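Local coordinates for beta-galactosidase (Bacteroides thetaiotaomicron, PDB 5MUI), which probably hydrolyses arabinofuranosyl linkages of the plant pectin rhamnogalacturonan II, as a glycoside hydrolase of a gut bacterium that degrades complex pectin, at residues 271-276 and 286-291; 331-336 and 347-352; 354-359 and 373-378. All coordinates share one frame; numbering follows the deposited sequence.

In the fold
Five four-stranded antiparallel sheets make this chain a five-bladed beta-propeller. Contacts 1 and 2 are hairpins of two different blades, their centres about 11 Å apart and about 8 and 10 Å from the centre of the chain. They meet where Asp273 OD2 lies 3.5 Å from Lys334 CD, and both hold the bound arabinofuranose. Contact 3 is more peripheral, its centre about 21 Å from that of the chain and about 13 Å from that of contact 2. It joins contact 2 through a probable hydrogen bond from Ala350 N to Gly358 O, 2.9 Å, and through the rhamnose. Contacts 1 and 3 do not touch; their nearest atoms are about 8 Å apart.

Contact 1: residues 271-276 and 286-291; sequences TGDAHI and FYFSAF. With FUB (beta-L-arabinofuranose), chain B.
Phe288 turns its ring back over the facing strand, where CD1 comes to 3.5 Å from Gly272 O and CE1 to 3.7 Å from Asp273 OD1. Its CG sits between the backbone N and the carbonyl carbon (chi1 89°), which swings the ring across Gly272 and brings its edge to the carboxylate. That carboxylate grips the arabinofuranose with both oxygens: FUB O3 donates to Asp273 OD1 (2.5 Å) and FUB O5 to Asp273 OD2 (2.6 Å), so two hydroxyls fix its rotation. Further along, His275 and Phe286 project together from neighbouring strands, their rings tilted 30° and offset so far that little of one covers the other; His275 CD2 meets Phe286 CD2 at 3.7 Å. Between the hydrogen-bonded pairs Gly272-Phe288 and His275-Phe286 the register slips by one residue, a beta bulge that places Asp273 in the glycan pocket, with Phe288 beside it. Thr271 CG2 reaches Tyr287 CD2 at an oblique angle, 3.9 Å away, while Thr271 OG1 bonds to His264 and Tyr287 OH to Asp314. The hairpin of strands 270-279 and 282-290 is flanked by strand 299-306 of its own sheet, and Phe286 and Phe288 pack on strand 331-340 of another blade.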
loop_
_atom_site.group_PDB
_atom_site.type_symbol
_atom_site.label_atom_id
_atom_site.label_comp_id
_atom_site.label_asym_id
_atom_site.label_seq_id
_atom_site.Cartn_x
_atom_site.Cartn_y
_atom_site.Cartn_z
ATOM N N THR A 271 -8.469 -1.727 -8.816
ATOM C CA THR A 271 -8.123 -0.423 -8.264
ATOM C C THR A 271 -7.744 -0.640 -6.793
ATOM O O THR A 271 -8.544 -1.235 -6.006
ATOM C CB THR A 271 -9.330 0.526 -8.387
ATOM O OG1 THR A 271 -9.784 0.526 -9.758
ATOM C CG2 THR A 271 -8.973 1.932 -7.955
ATOM N N GLY A 272 -6.542 -0.204 -6.411
ATOM C CA GLY A 272 -6.012 -0.574 -5.112
ATOM C C GLY A 272 -4.917 0.255 -4.483
ATOM O O GLY A 272 -4.423 1.252 -5.046
ATOM N N ASP A 273 -4.539 -0.214 -3.289
ATOM C CA ASP A 273 -3.462 0.352 -2.439
ATOM C C ASP A 273 -3.506 1.882 -2.386
ATOM O O ASP A 273 -2.542 2.573 -2.789
ATOM C CB ASP A 273 -2.061 -0.184 -2.861
ATOM C CG ASP A 273 -1.868 -1.688 -2.554
ATOM O OD1 ASP A 273 -2.863 -2.438 -2.486
ATOM O OD2 ASP A 273 -0.716 -2.141 -2.398
ATOM N N ALA A 274 -4.628 2.397 -1.871
ATOM C CA ALA A 274 -4.831 3.842 -1.688
ATOM C C ALA A 274 -3.841 4.388 -0.636
ATOM O O ALA A 274 -3.600 3.728 0.388
ATOM C CB ALA A 274 -6.264 4.132 -1.266
ATOM N N HIS A 275 -3.212 5.521 -0.964
ATOM C CA HIS A 275 -2.198 6.213 -0.145
ATOM C C HIS A 275 -2.548 7.707 -0.242
ATOM O O HIS A 275 -2.415 8.287 -1.305
ATOM C CB HIS A 275 -0.781 5.921 -0.729
ATOM C CG HIS A 275 0.297 6.861 -0.282
ATOM N ND1 HIS A 275 0.555 7.140 1.046
ATOM C CD2 HIS A 275 1.227 7.544 -0.999
ATOM C CE1 HIS A 275 1.577 7.978 1.125
ATOM N NE2 HIS A 275 2.000 8.247 -0.104
ATOM N N ILE A 276 -2.983 8.316 0.866
ATOM C CA ILE A 276 -3.590 9.657 0.870
ATOM C C ILE A 276 -2.717 10.676 1.581
ATOM O O ILE A 276 -2.244 10.423 2.725
ATOM C CB ILE A 276 -5.001 9.626 1.500
ATOM C CG1 ILE A 276 -5.914 8.745 0.634
ATOM C CG2 ILE A 276 -5.591 11.035 1.573
ATOM C CD1 ILE A 276 -7.271 8.465 1.205
ATOM N N PHE A 286 -2.891 8.693 -4.121
ATOM C CA PHE A 286 -2.042 7.903 -4.998
ATOM C C PHE A 286 -2.557 6.456 -4.960
ATOM O O PHE A 286 -2.803 5.913 -3.879
ATOM C CB PHE A 286 -0.574 7.967 -4.536
ATOM C CG PHE A 286 -0.007 9.369 -4.481
ATOM C CD1 PHE A 286 0.558 9.944 -5.625
ATOM C CD2 PHE A 286 -0.024 10.102 -3.300
ATOM C CE1 PHE A 286 1.094 11.224 -5.576
ATOM C CE2 PHE A 286 0.493 11.394 -3.246
ATOM C CZ PHE A 286 1.065 11.949 -4.385
ATOM N N TYR A 287 -2.784 5.862 -6.133
ATOM C CA TYR A 287 -3.312 4.486 -6.213
ATOM C C TYR A 287 -2.734 3.772 -7.433
ATOM O O TYR A 287 -2.144 4.419 -8.312
ATOM C CB TYR A 287 -4.847 4.496 -6.284
ATOM C CG TYR A 287 -5.452 4.955 -7.599
ATOM C CD1 TYR A 287 -5.678 6.327 -7.875
ATOM C CD2 TYR A 287 -5.788 4.030 -8.600
ATOM C CE1 TYR A 287 -6.275 6.737 -9.085
ATOM C CE2 TYR A 287 -6.348 4.451 -9.814
ATOM C CZ TYR A 287 -6.591 5.783 -10.047
ATOM O OH TYR A 287 -7.172 6.161 -11.244
ATOM N N PHE A 288 -2.909 2.446 -7.485
ATOM C CA PHE A 288 -2.537 1.689 -8.668
ATOM C C PHE A 288 -3.782 1.068 -9.288
ATOM O O PHE A 288 -4.806 0.822 -8.607
ATOM C CB PHE A 288 -1.462 0.623 -8.361
ATOM C CG PHE A 288 -1.999 -0.733 -7.931
ATOM C CD1 PHE A 288 -2.242 -1.012 -6.589
ATOM C CD2 PHE A 288 -2.205 -1.741 -8.858
ATOM C CE1 PHE A 288 -2.685 -2.269 -6.184
ATOM C CE2 PHE A 288 -2.662 -3.000 -8.463
ATOM C CZ PHE A 288 -2.908 -3.259 -7.134
ATOM N N SER A 289 -3.682 0.816 -10.576
ATOM C CA SER A 289 -4.659 0.005 -11.278
ATOM C C SER A 289 -3.962 -1.066 -12.118
ATOM O O SER A 289 -2.809 -0.900 -12.511
ATOM C CB SER A 289 -5.603 0.889 -12.095
ATOM O OG SER A 289 -6.645 0.109 -12.633
ATOM N N ALA A 290 -4.638 -2.201 -12.312
ATOM C CA ALA A 290 -4.157 -3.243 -13.180
ATOM C C ALA A 290 -5.322 -3.804 -14.017
ATOM O O ALA A 290 -6.480 -3.799 -13.562
ATOM C CB ALA A 290 -3.511 -4.345 -12.393
ATOM N N PHE A 291 -4.991 -4.274 -15.229
ATOM C CA PHE A 291 -5.992 -4.914 -16.152
ATOM C C PHE A 291 -7.103 -3.951 -16.534
ATOM O O PHE A 291 -8.282 -4.320 -16.624
ATOM C CB PHE A 291 -6.535 -6.233 -15.547
ATOM C CG PHE A 291 -5.461 -7.101 -15.006
ATOM C CD1 PHE A 291 -4.427 -7.531 -15.836
ATOM C CD2 PHE A 291 -5.420 -7.434 -13.663
ATOM C CE1 PHE A 291 -3.379 -8.293 -15.333
ATOM C CE2 PHE A 291 -4.388 -8.200 -13.150
ATOM C CZ PHE A 291 -3.367 -8.638 -13.985
HETATM O O5 FUB B . -0.483 -4.683 -2.482
HETATM C C5 FUB B . -1.089 -5.800 -1.794
HETATM C C4 FUB B . -2.340 -6.405 -2.447
HETATM O O4 FUB B . -2.024 -7.555 -3.258
HETATM C C3 FUB B . -3.162 -5.508 -3.345
HETATM O O3 FUB B . -4.033 -4.646 -2.593
HETATM C C2 FUB B . -3.912 -6.538 -4.198
HETATM O O2 FUB B . -4.387 -6.017 -5.450
HETATM C C1 FUB B . -2.941 -7.714 -4.349
#

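Contact 2: residues 331-336 and 347-352; sequences FAHKSY and FYCAVN. With RAM (alpha-L-rhamnopyranose), chain C; FUB (beta-L-arabinofuranose), chain B.
Cys349 O accepts twice from His333, from the backbone N at 3.1 Å and from the ring atom ND1 at 3.0 Å, the two donors arriving from opposite faces of the carbonyl plane. A chi1 of 74° turns the His333 ring toward the facing strand for this. Cys349 N returns a bond to His333 O (2.8 Å), and the Phe331-Val351 and Tyr336-Phe347 pairs each exchange two backbone N-H...O bonds. At the other end of the ring, His333 NE2 and RAM O4 share a nearly straight hydrogen bond of 2.6 Å (178°). Phe331 CB covers the centre of one ring face and Lys334 CE the rim of the other. A leucine in place of His333 would probably leave Cys349 O with one donor fewer and rhamnose O4 without its ring-nitrogen partner. Lys334 extends to give NZ bonds to FUB O5 (2.7 Å) and RAM O3 (2.8 Å), and forms a salt bridge with Asp61. Its carbonyl lies in the beta bulge between the His333-Cys349 and Tyr336-Phe347 pairs and accepts from Asn301 ND2. Within its blade strand 331-340 lies at one edge, and strand 343-351 pairs on its other side with strand 357-363; Phe331, His333 and Ser335 touch strand 299-306 of another blade.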
loop_
_atom_site.group_PDB
_atom_site.type_symbol
_atom_site.label_atom_id
_atom_site.label_comp_id
_atom_site.label_asym_id
_atom_site.label_seq_id
_atom_site.Cartn_x
_atom_site.Cartn_y
_atom_site.Cartn_z
ATOM N N PHE A 331 4.994 -5.036 -14.582
ATOM C CA PHE A 331 4.169 -4.219 -13.696
ATOM C C PHE A 331 5.050 -3.152 -13.070
ATOM O O PHE A 331 6.152 -3.461 -12.617
ATOM C CB PHE A 331 3.550 -4.988 -12.505
ATOM C CG PHE A 331 2.656 -6.162 -12.844
ATOM C CD1 PHE A 331 1.781 -6.150 -13.899
ATOM C CD2 PHE A 331 2.620 -7.252 -11.969
ATOM C CE1 PHE A 331 0.941 -7.238 -14.124
ATOM C CE2 PHE A 331 1.803 -8.345 -12.197
ATOM C CZ PHE A 331 0.961 -8.340 -13.286
ATOM N N ALA A 332 4.532 -1.925 -12.991
ATOM C CA ALA A 332 5.162 -0.830 -12.254
ATOM C C ALA A 332 4.061 -0.152 -11.445
ATOM O O ALA A 332 3.295 0.668 -11.981
ATOM C CB ALA A 332 5.847 0.145 -13.203
ATOM N N HIS A 333 3.962 -0.547 -10.181
ATOM C CA HIS A 333 2.730 -0.425 -9.434
ATOM C C HIS A 333 2.873 -0.447 -7.928
ATOM O O HIS A 333 3.817 -1.018 -7.402
ATOM C CB HIS A 333 1.715 -1.477 -9.925
ATOM C CG HIS A 333 1.988 -2.889 -9.497
ATOM N ND1 HIS A 333 3.240 -3.349 -9.139
ATOM C CD2 HIS A 333 1.140 -3.951 -9.368
ATOM C CE1 HIS A 333 3.150 -4.633 -8.800
ATOM N NE2 HIS A 333 1.888 -5.027 -8.940
ATOM N N LYS A 334 1.886 0.168 -7.267
ATOM C CA LYS A 334 1.798 0.353 -5.823
ATOM C C LYS A 334 2.668 1.563 -5.414
ATOM O O LYS A 334 3.707 1.798 -6.024
ATOM C CB LYS A 334 2.101 -0.939 -5.060
ATOM C CG LYS A 334 1.242 -2.094 -5.577
ATOM C CD LYS A 334 1.499 -3.353 -4.802
ATOM C CE LYS A 334 0.746 -4.530 -5.400
ATOM N NZ LYS A 334 0.928 -5.746 -4.567
ATOM N N SER A 335 2.203 2.382 -4.472
ATOM C CA SER A 335 2.809 3.718 -4.247
ATOM C C SER A 335 3.070 4.039 -2.781
ATOM O O SER A 335 2.238 3.768 -1.889
ATOM C CB SER A 335 1.902 4.849 -4.771
ATOM O OG SER A 335 1.690 4.861 -6.168
ATOM N N TYR A 336 4.221 4.638 -2.529
ATOM C CA TYR A 336 4.392 5.466 -1.342
ATOM C C TYR A 336 5.219 6.671 -1.796
ATOM O O TYR A 336 6.247 6.480 -2.439
ATOM C CB TYR A 336 5.075 4.738 -0.179
ATOM C CG TYR A 336 4.592 5.256 1.132
ATOM C CD1 TYR A 336 5.113 6.417 1.670
ATOM C CD2 TYR A 336 3.511 4.651 1.780
ATOM C CE1 TYR A 336 4.616 6.939 2.859
ATOM C CE2 TYR A 336 3.011 5.167 2.971
ATOM C CZ TYR A 336 3.570 6.300 3.503
ATOM O OH TYR A 336 3.077 6.791 4.692
ATOM N N PHE A 347 8.106 5.584 -4.345
ATOM C CA PHE A 347 8.479 4.174 -4.089
ATOM C C PHE A 347 7.379 3.303 -4.725
ATOM O O PHE A 347 6.201 3.610 -4.585
ATOM C CB PHE A 347 8.611 3.886 -2.577
ATOM C CG PHE A 347 9.771 4.602 -1.926
ATOM C CD1 PHE A 347 9.648 5.925 -1.523
ATOM C CD2 PHE A 347 11.003 3.992 -1.819
ATOM C CE1 PHE A 347 10.729 6.608 -0.982
ATOM C CE2 PHE A 347 12.089 4.660 -1.259
ATOM C CZ PHE A 347 11.959 5.970 -0.860
ATOM N N TYR A 348 7.769 2.249 -5.436
ATOM C CA TYR A 348 6.818 1.369 -6.122
ATOM C C TYR A 348 7.362 -0.043 -6.241
ATOM O O TYR A 348 8.540 -0.268 -5.929
ATOM C CB TYR A 348 6.445 1.913 -7.493
ATOM C CG TYR A 348 7.528 1.891 -8.571
ATOM C CD1 TYR A 348 8.471 2.924 -8.658
ATOM C CD2 TYR A 348 7.590 0.854 -9.511
ATOM C CE1 TYR A 348 9.439 2.930 -9.656
ATOM C CE2 TYR A 348 8.552 0.846 -10.511
ATOM C CZ TYR A 348 9.471 1.908 -10.592
ATOM O OH TYR A 348 10.484 1.919 -11.554
ATOM N N CYS A 349 6.463 -0.988 -6.554
ATOM C CA CYS A 349 6.820 -2.396 -6.747
ATOM C C CYS A 349 7.042 -2.663 -8.240
ATOM O O CYS A 349 6.129 -2.466 -9.076
ATOM C CB CYS A 349 5.754 -3.317 -6.175
ATOM S SG CYS A 349 6.070 -5.077 -6.457
ATOM N N ALA A 350 8.275 -3.073 -8.545
ATOM C CA ALA A 350 8.726 -3.406 -9.887
ATOM C C ALA A 350 8.665 -4.907 -10.113
ATOM O O ALA A 350 9.249 -5.669 -9.314
ATOM C CB ALA A 350 10.147 -2.923 -10.062
ATOM N N VAL A 351 7.993 -5.329 -11.193
ATOM C CA VAL A 351 7.921 -6.745 -11.598
ATOM C C VAL A 351 8.321 -6.881 -13.072
ATOM O O VAL A 351 7.837 -6.124 -13.912
ATOM C CB VAL A 351 6.512 -7.344 -11.393
ATOM C CG1 VAL A 351 6.496 -8.840 -11.704
ATOM C CG2 VAL A 351 6.034 -7.128 -9.949
ATOM N N ASN A 352 9.192 -7.836 -13.390
ATOM C CA ASN A 352 9.627 -8.024 -14.782
ATOM C C ASN A 352 8.938 -9.245 -15.424
ATOM O O ASN A 352 8.042 -9.838 -14.821
ATOM C CB ASN A 352 11.177 -8.017 -14.886
ATOM C CG ASN A 352 11.826 -9.196 -14.185
ATOM O OD1 ASN A 352 11.150 -10.180 -13.863
ATOM N ND2 ASN A 352 13.137 -9.103 -13.924
HETATM C C1 RAM C . -2.678 -9.252 -7.356
HETATM C C2 RAM C . -1.698 -8.836 -6.236
HETATM C C3 RAM C . -0.299 -8.652 -6.816
HETATM C C4 RAM C . -0.321 -7.597 -7.936
HETATM C C5 RAM C . -1.396 -7.961 -8.993
HETATM C C6 RAM C . -1.618 -6.837 -10.006
HETATM O O2 RAM C . -2.206 -7.739 -5.606
HETATM O O3 RAM C . 0.568 -8.266 -5.725
HETATM O O4 RAM C . 0.994 -7.460 -8.532
HETATM O O5 RAM C . -2.669 -8.254 -8.398
HETATM O O5 FUB B . -0.483 -4.683 -2.482
HETATM C C5 FUB B . -1.089 -5.800 -1.794
HETATM C C4 FUB B . -2.340 -6.405 -2.447
HETATM O O4 FUB B . -2.024 -7.555 -3.258
HETATM C C3 FUB B . -3.162 -5.508 -3.345
HETATM O O3 FUB B . -4.033 -4.646 -2.593
HETATM C C2 FUB B . -3.912 -6.538 -4.198
HETATM O O2 FUB B . -4.387 -6.017 -5.450
HETATM C C1 FUB B . -2.941 -7.714 -4.349
#

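Contact 3: residues 354-359 and 373-378. With RAM (alpha-L-rhamnopyranose), chain C.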
loop_
_atom_site.group_PDB
_atom_site.type_symbol
_atom_site.label_atom_id
_atom_site.label_comp_id
_atom_site.label_asym_id
_atom_site.label_seq_id
_atom_site.Cartn_x
_atom_site.Cartn_y
_atom_site.Cartn_z
ATOM N N ALA A 354 10.130 -12.211 -16.147
ATOM C CA ALA A 354 10.461 -13.396 -15.325
ATOM C C ALA A 354 9.684 -13.490 -13.983
ATOM O O ALA A 354 9.809 -14.471 -13.238
ATOM C CB ALA A 354 11.955 -13.422 -15.053
ATOM N N GLU A 355 8.874 -12.474 -13.686
ATOM C CA GLU A 355 8.101 -12.374 -12.447
ATOM C C GLU A 355 8.956 -12.188 -11.193
ATOM O O GLU A 355 8.459 -12.375 -10.071
ATOM C CB GLU A 355 7.047 -13.495 -12.332
ATOM C CG GLU A 355 6.066 -13.502 -13.506
ATOM C CD GLU A 355 4.746 -14.163 -13.148
ATOM O OE1 GLU A 355 3.697 -13.480 -13.205
ATOM O OE2 GLU A 355 4.758 -15.364 -12.782
ATOM N N GLN A 356 10.183 -11.683 -11.374
ATOM C CA GLN A 356 11.015 -11.231 -10.247
ATOM C C GLN A 356 10.361 -9.942 -9.729
ATOM O O GLN A 356 9.844 -9.142 -10.524
ATOM C CB GLN A 356 12.473 -10.998 -10.644
ATOM C CG GLN A 356 13.172 -12.219 -11.261
ATOM C CD GLN A 356 14.565 -11.920 -11.786
ATOM O OE1 GLN A 356 14.756 -11.031 -12.600
ATOM N NE2 GLN A 356 15.535 -12.667 -11.320
ATOM N N ARG A 357 10.353 -9.771 -8.413
ATOM C CA ARG A 357 9.566 -8.706 -7.750
ATOM C C ARG A 357 10.344 -8.039 -6.613
ATOM O O ARG A 357 10.829 -8.730 -5.706
ATOM C CB ARG A 357 8.274 -9.307 -7.188
ATOM C CG ARG A 357 7.294 -8.309 -6.554
ATOM C CD ARG A 357 5.985 -8.986 -6.099
ATOM N NE ARG A 357 5.101 -9.419 -7.187
ATOM C CZ ARG A 357 3.955 -8.849 -7.545
ATOM N NH1 ARG A 357 3.478 -7.776 -6.911
ATOM N NH2 ARG A 357 3.246 -9.370 -8.557
ATOM N N GLY A 358 10.428 -6.713 -6.662
ATOM C CA GLY A 358 11.138 -5.879 -5.670
ATOM C C GLY A 358 10.612 -4.465 -5.595
ATOM O O GLY A 358 9.597 -4.170 -6.235
ATOM N N ILE A 359 11.276 -3.603 -4.788
ATOM C CA ILE A 359 10.874 -2.192 -4.602
ATOM C C ILE A 359 11.871 -1.271 -5.291
ATOM O O ILE A 359 13.086 -1.429 -5.104
ATOM C CB ILE A 359 10.720 -1.829 -3.111
ATOM C CG1 ILE A 359 9.556 -2.669 -2.535
ATOM C CG2 ILE A 359 10.487 -0.316 -2.915
ATOM C CD1 ILE A 359 9.414 -2.763 -1.020
ATOM N N ARG A 373 20.694 -4.984 -8.206
ATOM C CA ARG A 373 20.196 -5.710 -9.362
ATOM C C ARG A 373 19.363 -6.882 -8.857
ATOM O O ARG A 373 19.619 -7.367 -7.753
ATOM C CB ARG A 373 21.363 -6.274 -10.221
ATOM C CG ARG A 373 22.263 -5.242 -10.924
ATOM C CD ARG A 373 21.534 -4.439 -11.991
ATOM N NE ARG A 373 22.422 -3.440 -12.592
ATOM C CZ ARG A 373 22.663 -2.207 -12.128
ATOM N NH1 ARG A 373 22.068 -1.735 -11.035
ATOM N NH2 ARG A 373 23.519 -1.419 -12.787
ATOM N N PHE A 374 18.395 -7.342 -9.669
ATOM C CA PHE A 374 17.755 -8.657 -9.472
ATOM C C PHE A 374 18.831 -9.739 -9.736
ATOM O O PHE A 374 19.785 -9.492 -10.484
ATOM C CB PHE A 374 16.581 -8.871 -10.470
ATOM C CG PHE A 374 15.256 -8.195 -10.076
ATOM C CD1 PHE A 374 14.732 -8.334 -8.794
ATOM C CD2 PHE A 374 14.486 -7.529 -11.045
ATOM C CE1 PHE A 374 13.513 -7.758 -8.440
ATOM C CE2 PHE A 374 13.263 -6.946 -10.705
ATOM C CZ PHE A 374 12.776 -7.061 -9.398
ATOM N N PRO A 375 18.688 -10.937 -9.141
ATOM C CA PRO A 375 19.534 -12.078 -9.561
ATOM C C PRO A 375 19.280 -12.459 -11.031
ATOM O O PRO A 375 18.279 -12.039 -11.622
ATOM C CB PRO A 375 19.047 -13.232 -8.664
ATOM C CG PRO A 375 18.156 -12.633 -7.625
ATOM C CD PRO A 375 17.660 -11.321 -8.147
ATOM N N LYS A 376 20.162 -13.261 -11.626
ATOM C CA LYS A 376 19.890 -13.813 -12.939
ATOM C C LYS A 376 18.555 -14.590 -12.919
ATOM O O LYS A 376 18.301 -15.369 -11.985
ATOM C CB LYS A 376 21.043 -14.738 -13.395
ATOM C CG LYS A 376 20.965 -15.155 -14.862
ATOM C CD LYS A 376 22.247 -15.841 -15.328
ATOM C CE LYS A 376 22.052 -16.553 -16.668
ATOM N NZ LYS A 376 23.042 -17.653 -16.916
ATOM N N PRO A 377 17.671 -14.353 -13.907
ATOM C CA PRO A 377 16.412 -15.133 -13.911
ATOM C C PRO A 377 16.627 -16.624 -14.244
ATOM O O PRO A 377 17.618 -16.970 -14.903
ATOM C CB PRO A 377 15.564 -14.471 -14.997
ATOM C CG PRO A 377 16.451 -13.536 -15.735
ATOM C CD PRO A 377 17.787 -13.447 -15.065
ATOM N N GLU A 378 15.730 -17.475 -13.771
ATOM C CA GLU A 378 15.704 -18.887 -14.149
ATOM C C GLU A 378 15.249 -19.077 -15.598
ATOM O O GLU A 378 14.374 -18.363 -16.052
ATOM C CB GLU A 378 14.751 -19.679 -13.231
ATOM C CG GLU A 378 15.314 -19.970 -11.841
ATOM C CD GLU A 378 14.685 -21.182 -11.116
ATOM O OE1 GLU A 378 14.015 -22.032 -11.726
ATOM O OE2 GLU A 378 14.887 -21.288 -9.903
HETATM C C1 RAM C . -2.678 -9.252 -7.356
HETATM C C2 RAM C . -1.698 -8.836 -6.236
HETATM C C3 RAM C . -0.299 -8.652 -6.816
HETATM C C4 RAM C . -0.321 -7.597 -7.936
HETATM C C5 RAM C . -1.396 -7.961 -8.993
HETATM C C6 RAM C . -1.618 -6.837 -10.006
HETATM O O2 RAM C . -2.206 -7.739 -5.606
HETATM O O3 RAM C . 0.568 -8.266 -5.725
HETATM O O4 RAM C . 0.994 -7.460 -8.532
HETATM O O5 RAM C . -2.669 -8.254 -8.398
#
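Gln356 and Phe374 extend antiparallel to one another and carry most of this contact; a small apolar touch at the margin adds to it. The first kind of interaction is dispersion against a ring. Gln356 CB stands over the middle of one Phe374 face, 3.8 Å from the ring centroid and 4° off its normal, a well-centred CH-pi contact. The rim of the same ring reaches the strand backbone, with Phe374 CZ 3.6 Å from Gly358 N and CE1 3.7 Å from Arg357 C, so the phenyl group is both covered on a face and abutted at an edge. The second kind is polar. The Gln356 chain is extended beyond CG and carries its amide past the ring to Pro375, where NE2 donates to Pro375 O over 2.8 Å (161°). The donor approaches from above the carbonyl plane. Gln356 OE1 accepts from Asn352 ND2 and also lies 3.5 Å from Phe374 CB; the two bonds are consistent with a fixed amide orientation. The third kind is apolar and peripheral: Ala354 CB meets Pro377 CB at 3.8 Å on an exposed margin. Arg357 points to the other side of the strand. With CG opposite the backbone N (chi1 -176°) and a bend at chi3, its guanidinium presents one edge to the rhamnose, so that NH1 and NH2 each donate to RAM O4 at 3.0 Å. A salt bridge from NH1 to Asp61 holds the group from outside the segments. The tail 373-378 thus packs on the loop leading into strand 357-363, whose blade pairs the N-terminal strand 45-51 with the last three strands of the chain. That pairing of strand 45-51 with strand 357-363 is the ring closure typical of beta-propellers; this contact lies beside it, and the last strand also supplies Arg357 to the glycan pocket.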